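Local structure of cytosolic phospholipase A2 delta (Homo sapiens, 5IZ5) at residues V161-D173 with L205-A218. The protein hydrolyses glycerophospholipids at the sn-2 position in a calcium-dependent manner, releasing fatty acids, with a preference for linoleic acid. The protein carries 3 engineered substitutions. Residues are numbered along the deposited sequence; the frame is centred on the assembly and turned at random.
Sequences VARELSCLDVHLD and LGTASAFRFHYMAA
S166 and Y215 face each other as a hydrogen-bonded pair between antiparallel strands 165-172 and 210-216. S166 N donates to Y215 O (2.8 Å), and Y215 N returns a bond to S166 O. L168 with F213 and V170 with F211 repeat the pattern, and the L172 N bond to S209 O is weak. Y215 holds CG between its backbone N and carbonyl carbon (chi1 58°), which lays its ring along the neighbouring strand. S166 CB sits over one ring face, 4.0 Å from the Y215 centroid, a CH-pi contact. L168 CB meets the ring edge, 3.7 Å from Y215 CE2. A leucine in place of this tyrosine would probably leave S166 CB without its aromatic face and open a gap beside L168. L168, V170, F211 and F213 share this side, where both phenylalanines also touch strand 188-193, in a separate four-stranded sheet, consistent with a C2-type sandwich. The opposite side is more polar. D169 OD2 and R212 NH1 form a salt bridge at 3.1 Å; the carboxylate lies over one guanidinium face, planes 59° apart, so charge rather than a hydrogen bond joins them. C167 SG, disulfide-bonded to C278, approaches the H214 ring obliquely, 3.6 Å from H214 CD2; H214 ND1 is hydrogen-bonded to E198. Near the strand ends, M216 CE rests over one face of the R163 guanidinium, 3.3 Å from R163 CZ, while R163 NE forms a salt bridge with E152. A217 N and a water both donate to E164 O, and that water accepts from A218 N. The chemistry is thus two-sided: an apolar, aromatic face packs against that second sheet, while the other carries charge and the disulfide.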
ATOM      1  N   VAL B 161      12.375 -11.530  -5.366  1.00 42.22           N
ATOM      2  CA  VAL B 161      12.631 -12.925  -5.708  1.00 41.90           C
ATOM      3  C   VAL B 161      11.677 -13.842  -4.951  1.00 40.99           C
ATOM      4  O   VAL B 161      11.533 -13.756  -3.725  1.00 41.38           O
ATOM      5  CB  VAL B 161      14.060 -13.364  -5.325  1.00 43.32           C
ATOM      6  CG1 VAL B 161      14.278 -14.842  -5.632  1.00 43.75           C
ATOM      7  CG2 VAL B 161      15.099 -12.523  -6.049  1.00 43.57           C
ATOM      8  N   ALA B 162      11.036 -14.727  -5.702  1.00 41.01           N
ATOM      9  CA  ALA B 162      10.277 -15.821  -5.139  1.00 40.92           C
ATOM     10  C   ALA B 162      11.184 -17.053  -5.097  1.00 43.21           C
ATOM     11  O   ALA B 162      11.610 -17.580  -6.140  1.00 41.40           O
ATOM     12  CB  ALA B 162       9.051 -16.078  -5.980  1.00 41.76           C
ATOM     13  N   ARG B 163      11.500 -17.494  -3.882  1.00 42.57           N
ATOM     14  CA  ARG B 163      12.349 -18.669  -3.677  1.00 41.18           C
ATOM     15  C   ARG B 163      11.562 -19.921  -4.023  1.00 40.20           C
ATOM     16  O   ARG B 163      10.330 -19.917  -3.951  1.00 38.27           O
ATOM     17  CB  ARG B 163      12.814 -18.742  -2.223  1.00 41.19           C
ATOM     18  CG  ARG B 163      13.597 -17.527  -1.741  1.00 41.82           C
ATOM     19  CD  ARG B 163      14.898 -17.357  -2.502  1.00 43.61           C
ATOM     20  NE  ARG B 163      15.769 -18.523  -2.332  1.00 43.35           N
ATOM     21  CZ  ARG B 163      16.643 -18.698  -1.336  1.00 42.16           C
ATOM     22  NH1 ARG B 163      16.803 -17.772  -0.392  1.00 42.30           N
ATOM     23  NH2 ARG B 163      17.361 -19.815  -1.286  1.00 41.91           N
ATOM     24  N   GLU B 164      12.267 -20.989  -4.401  1.00 39.91           N
ATOM     25  CA  GLU B 164      11.605 -22.265  -4.690  1.00 42.03           C
ATOM     26  C   GLU B 164      10.905 -22.763  -3.428  1.00 41.93           C
ATOM     27  O   GLU B 164      11.489 -22.740  -2.348  1.00 42.06           O
ATOM     28  CB  GLU B 164      12.613 -23.313  -5.171  1.00 42.70           C
ATOM     29  CG  GLU B 164      11.957 -24.585  -5.686  1.00 43.52           C
ATOM     30  CD  GLU B 164      12.961 -25.640  -6.124  1.00 45.13           C
ATOM     31  OE1 GLU B 164      12.624 -26.836  -6.045  1.00 47.84           O
ATOM     32  OE2 GLU B 164      14.083 -25.292  -6.556  1.00 43.30           O
ATOM     33  N   LEU B 165       9.656 -23.191  -3.567  1.00 44.54           N
ATOM     34  CA  LEU B 165       8.839 -23.573  -2.414  1.00 48.90           C
ATOM     35  C   LEU B 165       8.513 -25.052  -2.482  1.00 49.77           C
ATOM     36  O   LEU B 165       8.101 -25.555  -3.529  1.00 50.49           O
ATOM     37  CB  LEU B 165       7.529 -22.772  -2.365  1.00 50.47           C
ATOM     38  CG  LEU B 165       7.064 -22.241  -1.009  1.00 52.59           C
ATOM     39  CD1 LEU B 165       8.112 -21.316  -0.413  1.00 55.22           C
ATOM     40  CD2 LEU B 165       5.748 -21.511  -1.179  1.00 53.94           C
ATOM     41  N   SER B 166       8.707 -25.737  -1.360  1.00 51.73           N
ATOM     42  CA  SER B 166       8.231 -27.099  -1.192  1.00 53.18           C
ATOM     43  C   SER B 166       7.000 -27.106  -0.297  1.00 53.99           C
ATOM     44  O   SER B 166       6.796 -26.207   0.523  1.00 53.35           O
ATOM     45  CB  SER B 166       9.324 -27.977  -0.595  1.00 53.30           C
ATOM     46  OG  SER B 166      10.440 -28.043  -1.467  1.00 53.68           O
ATOM     47  N   CYS B 167       6.167 -28.118  -0.490  1.00 56.15           N
ATOM     48  CA  CYS B 167       4.911 -28.253   0.221  1.00 59.22           C
ATOM     49  C   CYS B 167       4.899 -29.647   0.870  1.00 60.58           C
ATOM     50  O   CYS B 167       5.213 -30.640   0.213  1.00 60.78           O
ATOM     51  CB  CYS B 167       3.737 -28.116  -0.767  1.00 62.79           C
ATOM     52  SG  CYS B 167       3.303 -26.518  -1.580  1.00 74.16           S
ATOM     53  N   LEU B 168       4.571 -29.734   2.161  1.00 59.31           N
ATOM     54  CA  LEU B 168       4.511 -31.034   2.844  1.00 56.41           C
ATOM     55  C   LEU B 168       3.170 -31.270   3.520  1.00 56.70           C
ATOM     56  O   LEU B 168       2.728 -30.464   4.341  1.00 55.87           O
ATOM     57  CB  LEU B 168       5.722 -31.194   3.771  1.00 56.13           C
ATOM     58  CG  LEU B 168       5.778 -31.577   5.262  1.00 56.10           C
ATOM     59  CD1 LEU B 168       4.558 -32.244   5.876  1.00 56.55           C
ATOM     60  CD2 LEU B 168       7.008 -32.461   5.451  1.00 55.75           C
ATOM     61  N   ASP B 169       2.527 -32.379   3.154  1.00 58.68           N
ATOM     62  CA  ASP B 169       1.209 -32.733   3.682  1.00 60.63           C
ATOM     63  C   ASP B 169       1.304 -33.852   4.712  1.00 60.48           C
ATOM     64  O   ASP B 169       1.977 -34.855   4.476  1.00 59.00           O
ATOM     65  CB  ASP B 169       0.281 -33.181   2.548  1.00 63.78           C
ATOM     66  CG  ASP B 169      -0.353 -32.016   1.809  1.00 67.01           C
ATOM     67  OD1 ASP B 169      -0.529 -30.935   2.410  1.00 67.38           O
ATOM     68  OD2 ASP B 169      -0.692 -32.196   0.622  1.00 69.68           O
ATOM     69  N   VAL B 170       0.614 -33.680   5.837  1.00 59.71           N
ATOM     70  CA  VAL B 170       0.573 -34.685   6.893  1.00 61.07           C
ATOM     71  C   VAL B 170      -0.873 -35.126   7.118  1.00 63.25           C
ATOM     72  O   VAL B 170      -1.718 -34.315   7.496  1.00 60.15           O
ATOM     73  CB  VAL B 170       1.134 -34.136   8.217  1.00 61.20           C
ATOM     74  CG1 VAL B 170       1.219 -35.239   9.256  1.00 61.61           C
ATOM     75  CG2 VAL B 170       2.503 -33.511   8.011  1.00 61.71           C
ATOM     76  N   HIS B 171      -1.150 -36.409   6.879  1.00 68.96           N
ATOM     77  CA  HIS B 171      -2.494 -36.975   7.048  1.00 75.52           C
ATOM     78  C   HIS B 171      -2.525 -37.950   8.213  1.00 78.58           C
ATOM     79  O   HIS B 171      -1.512 -38.553   8.548  1.00 77.36           O
ATOM     80  CB  HIS B 171      -2.953 -37.656   5.760  1.00 77.59           C
ATOM     81  CG  HIS B 171      -3.129 -36.704   4.619  1.00 80.11           C
ATOM     82  ND1 HIS B 171      -4.272 -35.950   4.450  1.00 82.13           N
ATOM     83  CD2 HIS B 171      -2.296 -36.356   3.609  1.00 80.78           C
ATOM     84  CE1 HIS B 171      -4.141 -35.191   3.378  1.00 82.33           C
ATOM     85  NE2 HIS B 171      -2.952 -35.419   2.848  1.00 82.66           N
ATOM     86  N   LEU B 172      -3.695 -38.104   8.822  1.00 85.16           N
ATOM     87  CA  LEU B 172      -3.805 -38.789  10.102  1.00 90.89           C
ATOM     88  C   LEU B 172      -4.991 -39.747  10.216  1.00 91.68           C
ATOM     89  O   LEU B 172      -6.143 -39.340  10.080  1.00 94.02           O
ATOM     90  CB  LEU B 172      -3.847 -37.734  11.209  1.00 94.63           C
ATOM     91  CG  LEU B 172      -4.449 -38.077  12.573  1.00 98.38           C
ATOM     92  CD1 LEU B 172      -3.868 -39.352  13.161  1.00100.07           C
ATOM     93  CD2 LEU B 172      -4.259 -36.909  13.517  1.00 99.30           C
ATOM     94  N   ASP B 173      -4.679 -41.016  10.490  1.00 92.72           N
ATOM     95  CA  ASP B 173      -5.666 -42.022  10.870  1.00 93.67           C
ATOM     96  C   ASP B 173      -5.886 -41.983  12.367  1.00 93.39           C
ATOM     97  O   ASP B 173      -6.400 -41.007  12.879  1.00 90.98           O
ATOM     98  CB  ASP B 173      -5.201 -43.426  10.489  1.00 92.60           C
ATOM     99  CG  ASP B 173      -5.229 -43.669   8.994  1.00 92.95           C
ATOM    100  OD1 ASP B 173      -6.179 -43.207   8.326  1.00 93.41           O
ATOM    101  OD2 ASP B 173      -4.313 -44.342   8.487  1.00 90.68           O
ATOM    102  N   LEU B 205      -6.856 -34.881  18.579  1.00 78.25           N
ATOM    103  CA  LEU B 205      -7.157 -36.009  17.706  1.00 82.82           C
ATOM    104  C   LEU B 205      -8.645 -36.031  17.396  1.00 84.29           C
ATOM    105  O   LEU B 205      -9.469 -35.772  18.276  1.00 84.48           O
ATOM    106  CB  LEU B 205      -6.713 -37.324  18.344  1.00 85.58           C
ATOM    107  CG  LEU B 205      -5.206 -37.488  18.575  1.00 86.91           C
ATOM    108  CD1 LEU B 205      -4.921 -38.884  19.104  1.00 87.47           C
ATOM    109  CD2 LEU B 205      -4.415 -37.222  17.303  1.00 86.41           C
ATOM    110  N   GLY B 206      -8.976 -36.317  16.138  1.00 86.38           N
ATOM    111  CA  GLY B 206     -10.345 -36.184  15.631  1.00 87.60           C
ATOM    112  C   GLY B 206     -10.656 -34.780  15.134  1.00 89.10           C
ATOM    113  O   GLY B 206     -11.239 -34.601  14.061  1.00 90.53           O
ATOM    114  N   THR B 207     -10.276 -33.782  15.927  1.00 86.97           N
ATOM    115  CA  THR B 207     -10.511 -32.377  15.597  1.00 85.24           C
ATOM    116  C   THR B 207      -9.684 -31.881  14.391  1.00 86.93           C
ATOM    117  O   THR B 207     -10.124 -30.969  13.699  1.00 85.33           O
ATOM    118  CB  THR B 207     -10.305 -31.509  16.856  1.00 83.35           C
ATOM    119  OG1 THR B 207     -11.296 -31.867  17.825  1.00 82.81           O
ATOM    120  CG2 THR B 207     -10.417 -30.013  16.588  1.00 81.90           C
ATOM    121  N   ALA B 208      -8.518 -32.476  14.114  1.00 90.51           N
ATOM    122  CA  ALA B 208      -7.777 -32.165  12.869  1.00 91.67           C
ATOM    123  C   ALA B 208      -7.441 -33.411  12.061  1.00 90.38           C
ATOM    124  O   ALA B 208      -6.909 -34.385  12.593  1.00 90.60           O
ATOM    125  CB  ALA B 208      -6.506 -31.384  13.150  1.00 92.80           C
ATOM    126  N   SER B 209      -7.739 -33.348  10.765  1.00 88.41           N
ATOM    127  CA  SER B 209      -7.526 -34.462   9.845  1.00 85.84           C
ATOM    128  C   SER B 209      -6.203 -34.351   9.061  1.00 83.20           C
ATOM    129  O   SER B 209      -5.465 -35.336   8.929  1.00 83.99           O
ATOM    130  CB  SER B 209      -8.712 -34.545   8.872  1.00 87.23           C
ATOM    131  OG  SER B 209      -8.632 -33.561   7.848  1.00 88.14           O
ATOM    132  N   ALA B 210      -5.909 -33.154   8.550  1.00 76.85           N
ATOM    133  CA  ALA B 210      -4.789 -32.944   7.618  1.00 71.96           C
ATOM    134  C   ALA B 210      -4.048 -31.633   7.883  1.00 66.31           C
ATOM    135  O   ALA B 210      -4.616 -30.691   8.437  1.00 66.13           O
ATOM    136  CB  ALA B 210      -5.298 -32.967   6.184  1.00 72.68           C
ATOM    137  N   PHE B 211      -2.781 -31.585   7.474  1.00 62.21           N
ATOM    138  CA  PHE B 211      -1.939 -30.403   7.653  1.00 60.10           C
ATOM    139  C   PHE B 211      -1.057 -30.159   6.437  1.00 58.65           C
ATOM    140  O   PHE B 211      -0.566 -31.101   5.814  1.00 60.46           O
ATOM    141  CB  PHE B 211      -1.027 -30.566   8.866  1.00 59.95           C
ATOM    142  CG  PHE B 211      -1.748 -30.938  10.121  1.00 61.57           C
ATOM    143  CD1 PHE B 211      -2.174 -29.962  11.006  1.00 62.15           C
ATOM    144  CD2 PHE B 211      -2.010 -32.270  10.416  1.00 61.59           C
ATOM    145  CE1 PHE B 211      -2.850 -30.304  12.165  1.00 63.60           C
ATOM    146  CE2 PHE B 211      -2.686 -32.618  11.570  1.00 62.26           C
ATOM    147  CZ  PHE B 211      -3.106 -31.635  12.449  1.00 62.79           C
ATOM    148  N   ARG B 212      -0.848 -28.884   6.123  1.00 55.01           N
ATOM    149  CA  ARG B 212       0.047 -28.483   5.051  1.00 54.18           C
ATOM    150  C   ARG B 212       1.072 -27.506   5.604  1.00 48.70           C
ATOM    151  O   ARG B 212       0.711 -26.555   6.297  1.00 48.78           O
ATOM    152  CB  ARG B 212      -0.763 -27.827   3.924  1.00 57.37           C
ATOM    153  CG  ARG B 212       0.063 -27.090   2.860  1.00 60.41           C
ATOM    154  CD  ARG B 212       0.317 -27.916   1.627  1.00 62.48           C
ATOM    155  NE  ARG B 212      -0.923 -28.233   0.943  1.00 66.25           N
ATOM    156  CZ  ARG B 212      -0.980 -29.001  -0.140  1.00 71.03           C
ATOM    157  NH1 ARG B 212       0.129 -29.519  -0.667  1.00 71.29           N
ATOM    158  NH2 ARG B 212      -2.151 -29.250  -0.700  1.00 73.34           N
ATOM    159  N   PHE B 213       2.345 -27.750   5.299  1.00 45.01           N
ATOM    160  CA  PHE B 213       3.408 -26.793   5.573  1.00 42.95           C
ATOM    161  C   PHE B 213       4.010 -26.314   4.261  1.00 43.08           C
ATOM    162  O   PHE B 213       4.242 -27.110   3.344  1.00 43.53           O
ATOM    163  CB  PHE B 213       4.518 -27.421   6.412  1.00 42.43           C
ATOM    164  CG  PHE B 213       4.120 -27.723   7.830  1.00 43.60           C
ATOM    165  CD1 PHE B 213       4.420 -26.840   8.861  1.00 44.24           C
ATOM    166  CD2 PHE B 213       3.475 -28.907   8.140  1.00 44.76           C
ATOM    167  CE1 PHE B 213       4.072 -27.125  10.175  1.00 43.83           C
ATOM    168  CE2 PHE B 213       3.124 -29.201   9.449  1.00 45.74           C
ATOM    169  CZ  PHE B 213       3.422 -28.309  10.469  1.00 44.66           C
ATOM    170  N   HIS B 214       4.281 -25.014   4.188  1.00 40.42           N
ATOM    171  CA  HIS B 214       5.008 -24.436   3.072  1.00 39.78           C
ATOM    172  C   HIS B 214       6.345 -23.941   3.573  1.00 39.62           C
ATOM    173  O   HIS B 214       6.415 -23.257   4.598  1.00 40.25           O
ATOM    174  CB  HIS B 214       4.226 -23.275   2.480  1.00 39.41           C
ATOM    175  CG  HIS B 214       2.858 -23.644   2.003  1.00 38.74           C
ATOM    176  ND1 HIS B 214       1.775 -23.730   2.851  1.00 39.98           N
ATOM    177  CD2 HIS B 214       2.391 -23.935   0.767  1.00 38.23           C
ATOM    178  CE1 HIS B 214       0.699 -24.057   2.159  1.00 37.29           C
ATOM    179  NE2 HIS B 214       1.045 -24.190   0.891  1.00 37.42           N
ATOM    180  N   TYR B 215       7.410 -24.279   2.852  1.00 38.84           N
ATOM    181  CA  TYR B 215       8.750 -23.907   3.262  1.00 39.91           C
ATOM    182  C   TYR B 215       9.686 -23.915   2.064  1.00 41.18           C
ATOM    183  O   TYR B 215       9.445 -24.583   1.062  1.00 43.12           O
ATOM    184  CB  TYR B 215       9.261 -24.876   4.336  1.00 40.51           C
ATOM    185  CG  TYR B 215       9.278 -26.307   3.874  1.00 40.30           C
ATOM    186  CD1 TYR B 215      10.472 -26.928   3.515  1.00 41.56           C
ATOM    187  CD2 TYR B 215       8.096 -27.029   3.766  1.00 40.23           C
ATOM    188  CE1 TYR B 215      10.482 -28.241   3.072  1.00 43.03           C
ATOM    189  CE2 TYR B 215       8.094 -28.332   3.326  1.00 41.39           C
ATOM    190  CZ  TYR B 215       9.287 -28.932   2.983  1.00 42.60           C
ATOM    191  OH  TYR B 215       9.277 -30.225   2.556  1.00 43.87           O
ATOM    192  N   MET B 216      10.764 -23.162   2.182  1.00 42.30           N
ATOM    193  CA  MET B 216      11.749 -23.073   1.123  1.00 44.21           C
ATOM    194  C   MET B 216      12.467 -24.398   0.883  1.00 45.87           C
ATOM    195  O   MET B 216      12.962 -25.028   1.824  1.00 42.12           O
ATOM    196  CB  MET B 216      12.782 -22.026   1.481  1.00 44.93           C
ATOM    197  CG  MET B 216      12.347 -20.603   1.192  1.00 45.92           C
ATOM    198  SD  MET B 216      13.497 -19.422   1.898  1.00 48.37           S
ATOM    199  CE  MET B 216      15.047 -20.009   1.289  1.00 47.74           C
ATOM    200  N   ALA B 217      12.556 -24.783  -0.389  1.00 47.55           N
ATOM    201  CA  ALA B 217      13.262 -26.000  -0.790  1.00 48.40           C
ATOM    202  C   ALA B 217      14.739 -25.949  -0.395  1.00 51.12           C
ATOM    203  O   ALA B 217      15.338 -26.984  -0.121  1.00 52.49           O
ATOM    204  CB  ALA B 217      13.130 -26.217  -2.291  1.00 48.04           C
ATOM    205  N   ALA B 218      15.316 -24.749  -0.343  1.00 51.10           N
ATOM    206  CA  ALA B 218      16.727 -24.579   0.021  1.00 52.60           C
ATOM    207  C   ALA B 218      17.070 -24.773   1.501  1.00 53.97           C
ATOM    208  O   ALA B 218      18.249 -24.773   1.862  1.00 58.39           O
ATOM    209  CB  ALA B 218      17.219 -23.213  -0.439  1.00 55.01           C
TER
HETATM  210  O   HOH W   1      14.096 -22.455  -1.595  1.00 42.44           O